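Local coordinates for protein acetyltransferase, GNAT family (Bacillus anthracis str. Sterne, PDB 3FBU) that binds coenzyme A and probably transfers the acetyl group of acetyl-coenzyme A to an acceptor, as other GNAT-family acetyltransferases do, at residues P130-R133 with V134-I138; C149-G153 with N154-D158. All coordinates share one frame; numbering follows the deposited sequence.

Contact 1: residues P130-R133 with V134-I138; sequences PSYR and VMEKI. With COA (coenzyme A), chain C.
R133 reaches forward along helix 129-137 to E136 and K137, about one turn on. Its CB lies 3.6 Å from O4B, the ribose ring oxygen of coenzyme A. The chain then bends at chi2 (-67°) and again at chi3 (-57°), which curls the guanidinium over the next turn. CD passes 3.4 Å from E136 OE1. NH1 makes a salt bridge to the same OE1 at 3.0 Å. This bond is nearly straight, lies in the guanidinium plane and uses the anti lone pair of the carboxylate oxygen. The two flat groups are turned 61° apart. NH2 donates to O7A of the 3'-phosphate at 2.8 Å, also at the guanidinium edge. K137 CG packs over one guanidinium face, 3.5 Å from NH2. K137 NZ then bonds phosphate O9A at 3.1 Å. The other carboxylate oxygen, E136 OE2, is hydrogen-bonded to Y162 OH. Nearer the start of the helix, the S131 hydroxyl bonds W88 NE1, and its OG lies 3.2 Å from the coenzyme thiol sulfur S1P. R133 and K137 thus grip two oxygens of one phosphate. E136 holds the guanidinium in place, and its negative charge probably offsets part of the positive charge there.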
# COMPACT_ATOMS: atom_id res chain seq x y z
N PRO A 130 5.93 -2.34 -0.38
CA PRO A 130 5.72 -3.36 -1.40
C PRO A 130 7.01 -3.97 -1.93
O PRO A 130 7.02 -5.13 -2.32
CB PRO A 130 5.01 -2.62 -2.53
CG PRO A 130 4.89 -1.28 -2.15
CD PRO A 130 5.46 -1.02 -0.82
N SER A 131 8.09 -3.19 -1.92
CA SER A 131 9.38 -3.69 -2.42
C SER A 131 9.92 -4.79 -1.51
O SER A 131 10.26 -5.88 -1.99
CB SER A 131 10.40 -2.57 -2.58
OG SER A 131 11.49 -3.05 -3.37
N TYR A 132 9.97 -4.56 -0.20
CA TYR A 132 10.49 -5.63 0.64
C TYR A 132 9.52 -6.79 0.77
O TYR A 132 9.96 -7.91 0.98
CB TYR A 132 11.08 -5.13 1.96
CG TYR A 132 10.10 -4.69 3.01
CD1 TYR A 132 9.39 -5.63 3.74
CD2 TYR A 132 9.93 -3.34 3.30
CE1 TYR A 132 8.52 -5.23 4.74
CE2 TYR A 132 9.05 -2.94 4.29
CZ TYR A 132 8.36 -3.91 5.01
OH TYR A 132 7.46 -3.55 5.99
N ARG A 133 8.22 -6.55 0.52
CA ARG A 133 7.30 -7.67 0.45
C ARG A 133 7.58 -8.57 -0.74
O ARG A 133 7.52 -9.78 -0.61
CB ARG A 133 5.85 -7.21 0.51
CG ARG A 133 5.40 -6.91 1.94
CD ARG A 133 5.36 -8.19 2.80
NE ARG A 133 4.50 -9.22 2.23
CZ ARG A 133 4.69 -10.54 2.28
NH1 ARG A 133 5.78 -11.07 2.81
NH2 ARG A 133 3.80 -11.36 1.73
N VAL A 134 7.93 -8.01 -1.89
CA VAL A 134 8.37 -8.86 -3.00
C VAL A 134 9.58 -9.70 -2.58
O VAL A 134 9.65 -10.91 -2.82
CB VAL A 134 8.69 -8.05 -4.23
CG1 VAL A 134 9.30 -8.97 -5.31
CG2 VAL A 134 7.45 -7.34 -4.74
N MET A 135 10.54 -9.06 -1.92
CA MET A 135 11.77 -9.76 -1.51
C MET A 135 11.43 -10.97 -0.64
O MET A 135 11.94 -12.07 -0.85
CB MET A 135 12.72 -8.81 -0.77
CG MET A 135 13.26 -7.65 -1.65
SD MET A 135 14.21 -6.38 -0.75
CE MET A 135 14.15 -5.17 -2.05
N GLU A 136 10.54 -10.76 0.32
CA GLU A 136 10.15 -11.83 1.23
C GLU A 136 9.40 -12.95 0.50
O GLU A 136 9.70 -14.12 0.68
CB GLU A 136 9.27 -11.25 2.34
CG GLU A 136 10.06 -10.30 3.27
CD GLU A 136 9.26 -9.67 4.39
OE1 GLU A 136 7.99 -9.63 4.33
OE2 GLU A 136 9.93 -9.13 5.32
N LYS A 137 8.46 -12.56 -0.35
CA LYS A 137 7.62 -13.51 -1.08
C LYS A 137 8.44 -14.46 -1.95
O LYS A 137 8.08 -15.65 -2.13
CB LYS A 137 6.62 -12.76 -1.97
CG LYS A 137 5.55 -11.99 -1.21
CD LYS A 137 4.87 -10.92 -2.07
CE LYS A 137 3.95 -11.51 -3.17
NZ LYS A 137 3.14 -12.66 -2.71
N ILE A 138 9.54 -13.97 -2.51
CA ILE A 138 10.35 -14.79 -3.39
C ILE A 138 11.45 -15.56 -2.65
O ILE A 138 12.25 -16.26 -3.27
CB ILE A 138 10.93 -13.94 -4.60
CG1 ILE A 138 11.96 -12.91 -4.13
CG2 ILE A 138 9.78 -13.32 -5.41
CD1 ILE A 138 12.45 -11.99 -5.22
N1A COA C . 1.49 -1.77 2.44
C2A COA C . 1.71 -3.09 2.72
N3A COA C . 1.78 -4.01 1.71
C4A COA C . 1.65 -3.59 0.42
C5A COA C . 1.42 -2.25 0.12
C6A COA C . 1.36 -1.32 1.15
N6A COA C . 1.18 -0.02 0.90
N7A COA C . 1.33 -2.15 -1.22
C8A COA C . 1.47 -3.37 -1.77
N9A COA C . 1.66 -4.27 -0.75
C1B COA C . 2.01 -5.70 -0.84
C2B COA C . 0.99 -6.52 -1.64
O2B COA C . -0.12 -6.90 -0.85
C3B COA C . 1.87 -7.68 -2.05
O3B COA C . 1.98 -8.63 -1.00
P3B COA C . 1.00 -9.91 -0.85
O7A COA C . 1.56 -10.88 0.15
O8A COA C . -0.35 -9.40 -0.44
O9A COA C . 0.94 -10.56 -2.21
C4B COA C . 3.24 -7.03 -2.28
O4B COA C . 3.25 -5.86 -1.51
C5B COA C . 3.48 -6.65 -3.74
O5B COA C . 3.63 -7.85 -4.47
P1A COA C . 3.43 -7.88 -6.05
O1A COA C . 1.94 -7.81 -6.36
O2A COA C . 4.09 -9.08 -6.61
O3A COA C . 4.22 -6.56 -6.50
P2A COA C . 3.77 -5.51 -7.64
O4A COA C . 3.53 -6.26 -8.93
O5A COA C . 2.59 -4.69 -7.11
O6A COA C . 5.10 -4.59 -7.73
CBP COA C . 6.75 -3.05 -6.96
CCP COA C . 5.85 -4.23 -6.58
CDP COA C . 7.54 -3.51 -8.20
CEP COA C . 7.62 -2.83 -5.72
CAP COA C . 5.88 -1.80 -7.27
OAP COA C . 5.22 -1.33 -6.11
C9P COA C . 6.69 -0.64 -7.78
O9P COA C . 7.09 -0.62 -9.09
N8P COA C . 7.09 0.32 -6.94
C7P COA C . 7.72 1.54 -7.43
C6P COA C . 9.16 1.34 -7.86
C5P COA C . 10.03 0.88 -6.69
O5P COA C . 10.07 1.48 -5.59
N4P COA C . 10.78 -0.18 -6.94
C3P COA C . 11.57 -0.83 -5.89
C2P COA C . 12.90 -0.17 -5.60
S1P COA C . 13.87 -1.16 -4.43

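Contact 2: residues C149-G153 with N154-D158; sequences CIPHG and NEWWD
C149 and I150 both face W157, forming a classic beta bulge. Both backbone N atoms donate to W157 O, so this one carbonyl takes two bonds; the one from C149 N is the more bent. I150 forms the hydrogen-bonded pair with W157, and its O accepts from W157 N at 2.8 Å. I150 CB lies 4.2 Å from W157 CB. P151 pairs with W156 at a non-hydrogen-bonded position. Its CB sits over the six-membered ring of W156, 4.1 Å from the centroid, as a CH-pi contact. H152 returns to the face of I150 and W157. Its CG is anti to the backbone N (chi1 153°), which lays the imidazole over the W157 six-membered ring. The centroids are 3.8 Å apart and the planes 26° from parallel. H152 N gives a nearly straight bond to E155 O at 2.7 Å, and H152 O accepts from E155 N. G153 (phi 64°) and N154 are the central residues of a type II' turn from H152 to E155. A water donates to G153 O and E155 O, 3.0 Å from G153 O. Backbone bonds thus close the hairpin end, with a CH-pi contact on one face and a stack on the other.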
# COMPACT_ATOMS: atom_id res chain seq x y z
N CYS A 149 22.50 5.65 5.47
CA CYS A 149 23.65 5.28 4.70
C CYS A 149 23.62 5.82 3.28
O CYS A 149 24.65 5.87 2.64
CB CYS A 149 23.78 3.75 4.66
SG CYS A 149 22.38 2.88 3.95
N ILE A 150 22.44 6.20 2.79
CA ILE A 150 22.27 6.56 1.38
C ILE A 150 22.06 8.07 1.23
O ILE A 150 21.12 8.61 1.83
CB ILE A 150 21.04 5.84 0.77
CG1 ILE A 150 21.32 4.36 0.62
CG2 ILE A 150 20.69 6.40 -0.62
CD1 ILE A 150 20.29 3.65 -0.13
N PRO A 151 22.91 8.74 0.42
CA PRO A 151 22.72 10.16 0.21
C PRO A 151 21.72 10.35 -0.94
O PRO A 151 21.91 9.81 -2.06
CB PRO A 151 24.11 10.66 -0.14
CG PRO A 151 24.79 9.45 -0.79
CD PRO A 151 24.02 8.22 -0.39
N HIS A 152 20.64 11.04 -0.63
CA HIS A 152 19.56 11.32 -1.57
C HIS A 152 19.33 12.82 -1.43
O HIS A 152 18.76 13.28 -0.45
CB HIS A 152 18.33 10.48 -1.20
CG HIS A 152 17.02 11.08 -1.61
ND1 HIS A 152 16.52 10.98 -2.90
CD2 HIS A 152 16.09 11.77 -0.91
CE1 HIS A 152 15.36 11.60 -2.97
NE2 HIS A 152 15.07 12.09 -1.77
N GLY A 153 19.82 13.57 -2.42
CA GLY A 153 19.98 15.00 -2.32
C GLY A 153 21.02 15.23 -1.23
O GLY A 153 22.09 14.56 -1.17
N ASN A 154 20.67 16.14 -0.33
CA ASN A 154 21.36 16.31 0.92
C ASN A 154 20.57 15.67 2.07
O ASN A 154 20.57 16.18 3.19
CB ASN A 154 21.62 17.79 1.18
CG ASN A 154 22.67 18.37 0.26
OD1 ASN A 154 23.52 17.63 -0.28
ND2 ASN A 154 22.63 19.69 0.07
N GLU A 155 19.92 14.55 1.80
CA GLU A 155 19.29 13.76 2.85
C GLU A 155 19.92 12.36 2.87
O GLU A 155 20.48 11.94 1.86
CB GLU A 155 17.77 13.69 2.64
CG GLU A 155 17.05 15.02 2.92
CD GLU A 155 16.90 15.34 4.40
OE1 GLU A 155 17.03 14.41 5.24
OE2 GLU A 155 16.64 16.51 4.72
N TRP A 156 19.83 11.69 4.04
CA TRP A 156 20.32 10.31 4.27
C TRP A 156 19.18 9.31 4.56
O TRP A 156 18.49 9.40 5.57
CB TRP A 156 21.32 10.26 5.44
CG TRP A 156 22.56 11.06 5.23
CD1 TRP A 156 22.81 12.31 5.73
CD2 TRP A 156 23.71 10.70 4.47
NE1 TRP A 156 24.04 12.74 5.34
CE2 TRP A 156 24.63 11.77 4.57
CE3 TRP A 156 24.07 9.57 3.72
CZ2 TRP A 156 25.87 11.75 3.94
CZ3 TRP A 156 25.31 9.55 3.09
CH2 TRP A 156 26.19 10.65 3.20
N TRP A 157 19.04 8.32 3.69
CA TRP A 157 18.02 7.29 3.85
C TRP A 157 18.61 6.01 4.44
O TRP A 157 19.81 5.77 4.31
CB TRP A 157 17.41 6.95 2.51
CG TRP A 157 16.44 7.97 1.99
CD1 TRP A 157 15.97 9.09 2.64
CD2 TRP A 157 15.80 7.94 0.72
NE1 TRP A 157 15.09 9.76 1.83
CE2 TRP A 157 14.96 9.08 0.64
CE3 TRP A 157 15.87 7.08 -0.38
CZ2 TRP A 157 14.19 9.37 -0.49
CZ3 TRP A 157 15.10 7.37 -1.51
CH2 TRP A 157 14.27 8.51 -1.55
N ASP A 158 17.73 5.24 5.08
CA ASP A 158 18.04 3.92 5.62
C ASP A 158 17.93 2.92 4.47
O ASP A 158 17.37 3.22 3.43
CB ASP A 158 17.04 3.49 6.73
CG ASP A 158 17.11 4.33 8.01
OD1 ASP A 158 18.05 5.15 8.20
OD2 ASP A 158 16.19 4.17 8.84
O HOH W 1 23.19 13.37 1.39

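Overall arrangement
Contact 1 comes first along the chain, on helix 129-137. Contact 2 follows at the turn between strands 141-152 and 155-165. Strand 141-152 comes directly after the helix. The centres are about 22 Å apart, the nearest atoms about 10 Å, and the two do not touch. Strand 155-165 links them through the fold: Y160 and Y162 on it meet the helix residues Y132 and E136, while its first residues build the hairpin tip. The strand lies between 119-124 and the outermost strand 141-152 of the mixed sheet. Contact 1 thus binds the cofactor, while contact 2 shapes the hairpin end at the surface, its W157 side chain about 9 Å from the coenzyme and not touching it.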